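Local coordinates for protein (merozoite surface protein 1) (Plasmodium cynomolgi, PDB 1B9W) that forms the C-terminal pair of EGF-like domains of a merozoite surface antigen that is thought to take part in binding and invading host erythrocytes, at residues C30-F34 with E69-K73; A17-Y21 with L82-F87. All blocks are in the same frame, centred on the assembly; numbering follows the deposited sequence.

Contact 1: C30-F34 with E69-K73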
loop_
_atom_site.group_PDB
_atom_site.type_symbol
_atom_site.label_atom_id
_atom_site.label_comp_id
_atom_site.label_asym_id
_atom_site.label_seq_id
_atom_site.Cartn_x
_atom_site.Cartn_y
_atom_site.Cartn_z
ATOM N N CYS A 30 -4.511 3.104 -1.230
ATOM C CA CYS A 30 -4.485 3.052 -2.689
ATOM C C CYS A 30 -3.272 2.369 -3.257
ATOM O O CYS A 30 -2.177 2.417 -2.703
ATOM C CB CYS A 30 -4.619 4.514 -3.204
ATOM S SG CYS A 30 -6.072 5.409 -2.736
ATOM N N LEU A 31 -3.396 1.790 -4.454
ATOM C CA LEU A 31 -2.334 1.159 -5.188
ATOM C C LEU A 31 -1.348 2.275 -5.662
ATOM O O LEU A 31 -1.723 3.458 -5.551
ATOM C CB LEU A 31 -2.884 0.417 -6.402
ATOM C CG LEU A 31 -3.741 -0.846 -6.044
ATOM C CD1 LEU A 31 -4.253 -1.471 -7.340
ATOM C CD2 LEU A 31 -2.891 -1.821 -5.245
ATOM N N LEU A 32 -0.134 1.866 -5.953
ATOM C CA LEU A 32 0.826 2.877 -6.450
ATOM C C LEU A 32 0.256 3.581 -7.674
ATOM O O LEU A 32 -0.465 3.053 -8.512
ATOM C CB LEU A 32 2.143 2.206 -6.821
ATOM C CG LEU A 32 3.060 1.667 -5.739
ATOM C CD1 LEU A 32 4.368 1.162 -6.345
ATOM C CD2 LEU A 32 3.273 2.697 -4.644
ATOM N N TYR A 33 0.649 4.875 -7.838
ATOM C CA TYR A 33 0.131 5.690 -8.931
ATOM C C TYR A 33 -1.342 6.057 -8.818
ATOM O O TYR A 33 -1.975 6.557 -9.748
ATOM C CB TYR A 33 0.482 5.188 -10.329
ATOM C CG TYR A 33 1.952 4.850 -10.454
ATOM C CD1 TYR A 33 2.947 5.821 -10.502
ATOM C CD2 TYR A 33 2.327 3.508 -10.530
ATOM C CE1 TYR A 33 4.283 5.470 -10.608
ATOM C CE2 TYR A 33 3.652 3.145 -10.614
ATOM C CZ TYR A 33 4.618 4.131 -10.672
ATOM O OH TYR A 33 5.934 3.745 -10.755
ATOM N N PHE A 34 -1.861 6.019 -7.598
ATOM C CA PHE A 34 -3.148 6.512 -7.214
ATOM C C PHE A 34 -3.030 7.265 -5.904
ATOM O O PHE A 34 -2.179 6.942 -5.082
ATOM C CB PHE A 34 -4.188 5.371 -6.975
ATOM C CG PHE A 34 -4.529 4.700 -8.265
ATOM C CD1 PHE A 34 -3.739 3.665 -8.739
ATOM C CD2 PHE A 34 -5.631 5.125 -8.997
ATOM C CE1 PHE A 34 -4.065 3.039 -9.926
ATOM C CE2 PHE A 34 -5.933 4.498 -10.194
ATOM C CZ PHE A 34 -5.157 3.460 -10.678
ATOM N N GLU A 69 9.692 6.439 -12.170
ATOM C CA GLU A 69 8.912 5.314 -11.600
ATOM C C GLU A 69 9.154 5.222 -10.097
ATOM O O GLU A 69 10.267 5.426 -9.592
ATOM C CB GLU A 69 9.489 4.021 -12.155
ATOM C CG GLU A 69 8.840 3.523 -13.431
ATOM C CD GLU A 69 9.160 2.050 -13.648
ATOM O OE1 GLU A 69 10.386 1.648 -13.623
ATOM O OE2 GLU A 69 8.205 1.213 -13.835
ATOM N N ILE A 70 8.094 4.836 -9.379
ATOM C CA ILE A 70 8.213 4.768 -7.916
ATOM C C ILE A 70 8.708 3.373 -7.572
ATOM O O ILE A 70 8.281 2.423 -8.233
ATOM C CB ILE A 70 6.872 5.050 -7.223
ATOM C CG1 ILE A 70 6.471 6.514 -7.389
ATOM C CG2 ILE A 70 6.951 4.707 -5.734
ATOM C CD1 ILE A 70 4.978 6.761 -7.308
ATOM N N VAL A 71 9.717 3.291 -6.727
ATOM C CA VAL A 71 10.272 1.992 -6.336
ATOM C C VAL A 71 10.172 1.910 -4.812
ATOM O O VAL A 71 10.801 2.749 -4.156
ATOM C CB VAL A 71 11.757 1.885 -6.741
ATOM C CG1 VAL A 71 12.438 0.758 -5.971
ATOM C CG2 VAL A 71 11.885 1.641 -8.241
ATOM N N CYS A 72 9.340 1.015 -4.277
ATOM C CA CYS A 72 9.245 0.920 -2.820
ATOM C C CYS A 72 10.166 -0.177 -2.310
ATOM O O CYS A 72 10.111 -1.272 -2.875
ATOM C CB CYS A 72 7.812 0.547 -2.388
ATOM S SG CYS A 72 6.567 1.692 -2.995
ATOM N N LYS A 73 10.879 0.048 -1.211
ATOM C CA LYS A 73 11.680 -1.077 -0.731
ATOM C C LYS A 73 11.348 -1.427 0.711
ATOM O O LYS A 73 11.411 -0.573 1.596
ATOM C CB LYS A 73 13.169 -0.756 -0.927
ATOM C CG LYS A 73 14.048 -1.874 -0.395
ATOM C CD LYS A 73 15.233 -2.199 -1.286
ATOM C CE LYS A 73 15.902 -3.480 -0.790
ATOM N NZ LYS A 73 15.833 -4.567 -1.809
#
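L32 and I70 mark the closest backbone approach between segments 30-34 and 69-73, yet their CA atoms are 7.8 Å apart, so the two chains meet through side chains and do not pair as strands. On one side, L31 to F34 make a type II beta turn, closed by a weak hydrogen bond from F34 N to L31 O of 3.3 Å. L32 and Y33 fill its two middle positions, Y33 with a left-handed backbone. On the other side runs the extended chain 70-73, whose alternating residues I70 and C72 point at the turn.

Y33 makes the polar link. Its CG stands anti to the carbonyl carbon (chi1 -48°), which sends the phenol across to the start of the strand, where I70 N donates to Y33 OH at 2.8 Å. The bond is nearly straight, at 164°, and gives the amide of a residue at the strand's beginning a partner from the other domain. E69 lies beside the same hydroxyl, its CA 3.5 Å from Y33 OH. The I70 and Y33 side chains run alongside each other, pointing opposite ways, which brings I70 CD1 obliquely to the ring, 3.6 Å from Y33 CE1. Next to them, both methyls of L32 turn toward the sulfur of C72, with L32 CD2 3.8 Å and L32 CD1 4.0 Å from C72 SG. L32 CD2 also faces I70 CG2 at a looser 4.3 Å.

The interface thus joins the first EGF-like domain to the second. The turn connects strands 26-30 and 34-37, with C30 in a disulfide with C41 and the Y33 backbone hydrogen-bonded to A44. Strand 70-73 pairs antiparallel with 61-64, and a disulfide ties C72 to C56, against which I70 also packs.

Contact 2: A17-Y21 with L82-F87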
loop_
_atom_site.group_PDB
_atom_site.type_symbol
_atom_site.label_atom_id
_atom_site.label_comp_id
_atom_site.label_asym_id
_atom_site.label_seq_id
_atom_site.Cartn_x
_atom_site.Cartn_y
_atom_site.Cartn_z
ATOM N N ALA A 17 -5.781 -1.641 -2.289
ATOM C CA ALA A 17 -5.462 -2.957 -1.704
ATOM C C ALA A 17 -5.922 -2.930 -0.259
ATOM O O ALA A 17 -6.031 -1.882 0.380
ATOM C CB ALA A 17 -3.965 -3.225 -1.727
ATOM N N CYS A 18 -6.102 -4.131 0.349
ATOM C CA CYS A 18 -6.545 -4.065 1.742
ATOM C C CYS A 18 -5.859 -5.238 2.495
ATOM O O CYS A 18 -5.621 -6.262 1.866
ATOM C CB CYS A 18 -8.071 -4.266 1.821
ATOM S SG CYS A 18 -8.827 -4.102 3.418
ATOM N N TYR A 19 -5.485 -4.970 3.708
ATOM C CA TYR A 19 -4.831 -5.935 4.569
ATOM C C TYR A 19 -5.568 -6.043 5.893
ATOM O O TYR A 19 -5.905 -5.062 6.537
ATOM C CB TYR A 19 -3.397 -5.535 4.870
ATOM C CG TYR A 19 -2.520 -6.589 5.511
ATOM C CD1 TYR A 19 -1.832 -7.516 4.750
ATOM C CD2 TYR A 19 -2.420 -6.606 6.902
ATOM C CE1 TYR A 19 -1.018 -8.482 5.341
ATOM C CE2 TYR A 19 -1.589 -7.573 7.479
ATOM C CZ TYR A 19 -0.914 -8.472 6.713
ATOM O OH TYR A 19 -0.117 -9.429 7.332
ATOM N N ARG A 20 -5.822 -7.317 6.344
ATOM C CA ARG A 20 -6.492 -7.475 7.650
ATOM C C ARG A 20 -5.475 -7.960 8.684
ATOM O O ARG A 20 -4.718 -8.904 8.425
ATOM C CB ARG A 20 -7.563 -8.631 7.532
ATOM C CG ARG A 20 -8.161 -8.888 8.955
ATOM C CD ARG A 20 -9.175 -10.074 8.698
ATOM N NE ARG A 20 -9.900 -10.292 9.965
ATOM C CZ ARG A 20 -10.996 -9.720 10.366
ATOM N NH1 ARG A 20 -11.645 -8.762 9.689
ATOM N NH2 ARG A 20 -11.457 -10.034 11.579
ATOM N N TYR A 21 -5.230 -7.192 9.743
ATOM C CA TYR A 21 -4.163 -7.462 10.665
ATOM C C TYR A 21 -4.608 -8.532 11.707
ATOM O O TYR A 21 -5.819 -8.717 11.831
ATOM C CB TYR A 21 -3.862 -6.181 11.433
ATOM C CG TYR A 21 -3.242 -5.116 10.506
ATOM C CD1 TYR A 21 -1.872 -5.173 10.247
ATOM C CD2 TYR A 21 -4.022 -4.111 9.972
ATOM C CE1 TYR A 21 -1.284 -4.180 9.440
ATOM C CE2 TYR A 21 -3.442 -3.135 9.160
ATOM C CZ TYR A 21 -2.081 -3.182 8.921
ATOM O OH TYR A 21 -1.516 -2.177 8.134
ATOM N N LEU A 82 4.094 -6.360 -0.614
ATOM C CA LEU A 82 2.799 -6.770 -1.153
ATOM C C LEU A 82 2.304 -5.613 -2.053
ATOM O O LEU A 82 2.427 -4.452 -1.613
ATOM C CB LEU A 82 1.805 -6.938 -0.016
ATOM C CG LEU A 82 1.513 -8.321 0.572
ATOM C CD1 LEU A 82 2.586 -9.336 0.250
ATOM C CD2 LEU A 82 1.292 -8.212 2.072
ATOM N N PHE A 83 1.718 -5.938 -3.181
ATOM C CA PHE A 83 1.162 -4.930 -4.081
ATOM C C PHE A 83 2.239 -3.884 -4.412
ATOM O O PHE A 83 1.942 -2.695 -4.354
ATOM C CB PHE A 83 -0.044 -4.228 -3.469
ATOM C CG PHE A 83 -1.084 -5.163 -2.899
ATOM C CD1 PHE A 83 -1.953 -5.834 -3.731
ATOM C CD2 PHE A 83 -1.190 -5.344 -1.534
ATOM C CE1 PHE A 83 -2.905 -6.692 -3.208
ATOM C CE2 PHE A 83 -2.142 -6.192 -0.993
ATOM C CZ PHE A 83 -2.997 -6.867 -1.843
ATOM N N GLU A 84 3.429 -4.348 -4.719
ATOM C CA GLU A 84 4.560 -3.498 -5.081
ATOM C C GLU A 84 5.072 -2.618 -3.966
ATOM O O GLU A 84 5.813 -1.661 -4.232
ATOM C CB GLU A 84 4.231 -2.663 -6.337
ATOM C CG GLU A 84 3.938 -3.566 -7.525
ATOM C CD GLU A 84 3.168 -2.940 -8.657
ATOM O OE1 GLU A 84 2.747 -1.764 -8.613
ATOM O OE2 GLU A 84 2.966 -3.662 -9.665
ATOM N N GLY A 85 4.774 -2.936 -2.698
ATOM C CA GLY A 85 5.305 -2.185 -1.585
ATOM C C GLY A 85 4.333 -1.214 -0.955
ATOM O O GLY A 85 4.730 -0.497 -0.036
ATOM N N VAL A 86 3.075 -1.252 -1.341
ATOM C CA VAL A 86 2.029 -0.519 -0.627
ATOM C C VAL A 86 1.912 -1.046 0.799
ATOM O O VAL A 86 1.608 -0.321 1.730
ATOM C CB VAL A 86 0.709 -0.621 -1.413
ATOM C CG1 VAL A 86 -0.449 -0.095 -0.612
ATOM C CG2 VAL A 86 0.849 0.172 -2.712
ATOM N N PHE A 87 2.170 -2.357 0.948
ATOM C CA PHE A 87 2.310 -2.961 2.278
ATOM C C PHE A 87 3.623 -3.783 2.268
ATOM O O PHE A 87 4.046 -4.270 1.222
ATOM C CB PHE A 87 1.186 -3.954 2.635
ATOM C CG PHE A 87 -0.156 -3.354 2.910
ATOM C CD1 PHE A 87 -0.495 -2.926 4.177
ATOM C CD2 PHE A 87 -1.058 -3.241 1.865
ATOM C CE1 PHE A 87 -1.744 -2.360 4.384
ATOM C CE2 PHE A 87 -2.321 -2.685 2.071
ATOM C CZ PHE A 87 -2.629 -2.255 3.340
#
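The carbonyl oxygen L82 O takes two backbone N-H groups within the turn whose residues F83 and F87 receive A17 and Y19: G85 N at 3.0 Å and, weakly, F87 N at 3.3 Å. L82 N in turn donates to F87 O at 2.8 Å. Two residues, V86 and F87, thus stand opposite the single residue L82, which makes this a classic beta bulge.

Across the contact the first domain's strand supplies aliphatic carbons to the second domain's rings. A17 CB sits almost centrally over one face of F83, 3.5 Å from the ring centroid and only 10° off its normal, a CH-pi contact. Y19 CB makes another, lying over a face of F87 but offset toward the rim, 3.8 Å from the centroid. With CG anti to the backbone N (chi1 -168°), the Y19 ring is carried past F87; the two planes are inclined at 30° and slid apart, with centroids 5.6 Å from each other and little overlap. L82 crosses Y19 at about a right angle, its CD2 4.0 Å from Y19 CE1.

Y21 OH, hydrogen-bonded to E27, meets F87 at the ring's edge, in plane, with Y21 OH 3.8 Å from F87 CE1. V86 O accepts a hydrogen bond from R29 NH1, and F87 packs on that arginine too. The segments share no hydrogen bond, so CH-pi and apolar packing hold them together, while Y21 OH and V86 O find their partners on strand 26-30.

Both contacts join the first EGF-like domain to the second, and together they form one continuous interface; the centres of the two contacts are about 11 Å apart. Both segments of contact 1 fall in the chain between the two segments of contact 2. The 82-87 turn is where they merge: C72 CB packs on E84 O at 3.5 Å, while V86 reaches the other domain, its CG1 3.7 Å from C30 O and its CG2 3.8 Å from L32 N. Chemically they differ, since contact 1 includes a hydrogen bond between domains and contact 2 is aromatic and aliphatic. Disulfides C30-C41, C72-C56 and C18-C7 brace the segments within their own domains.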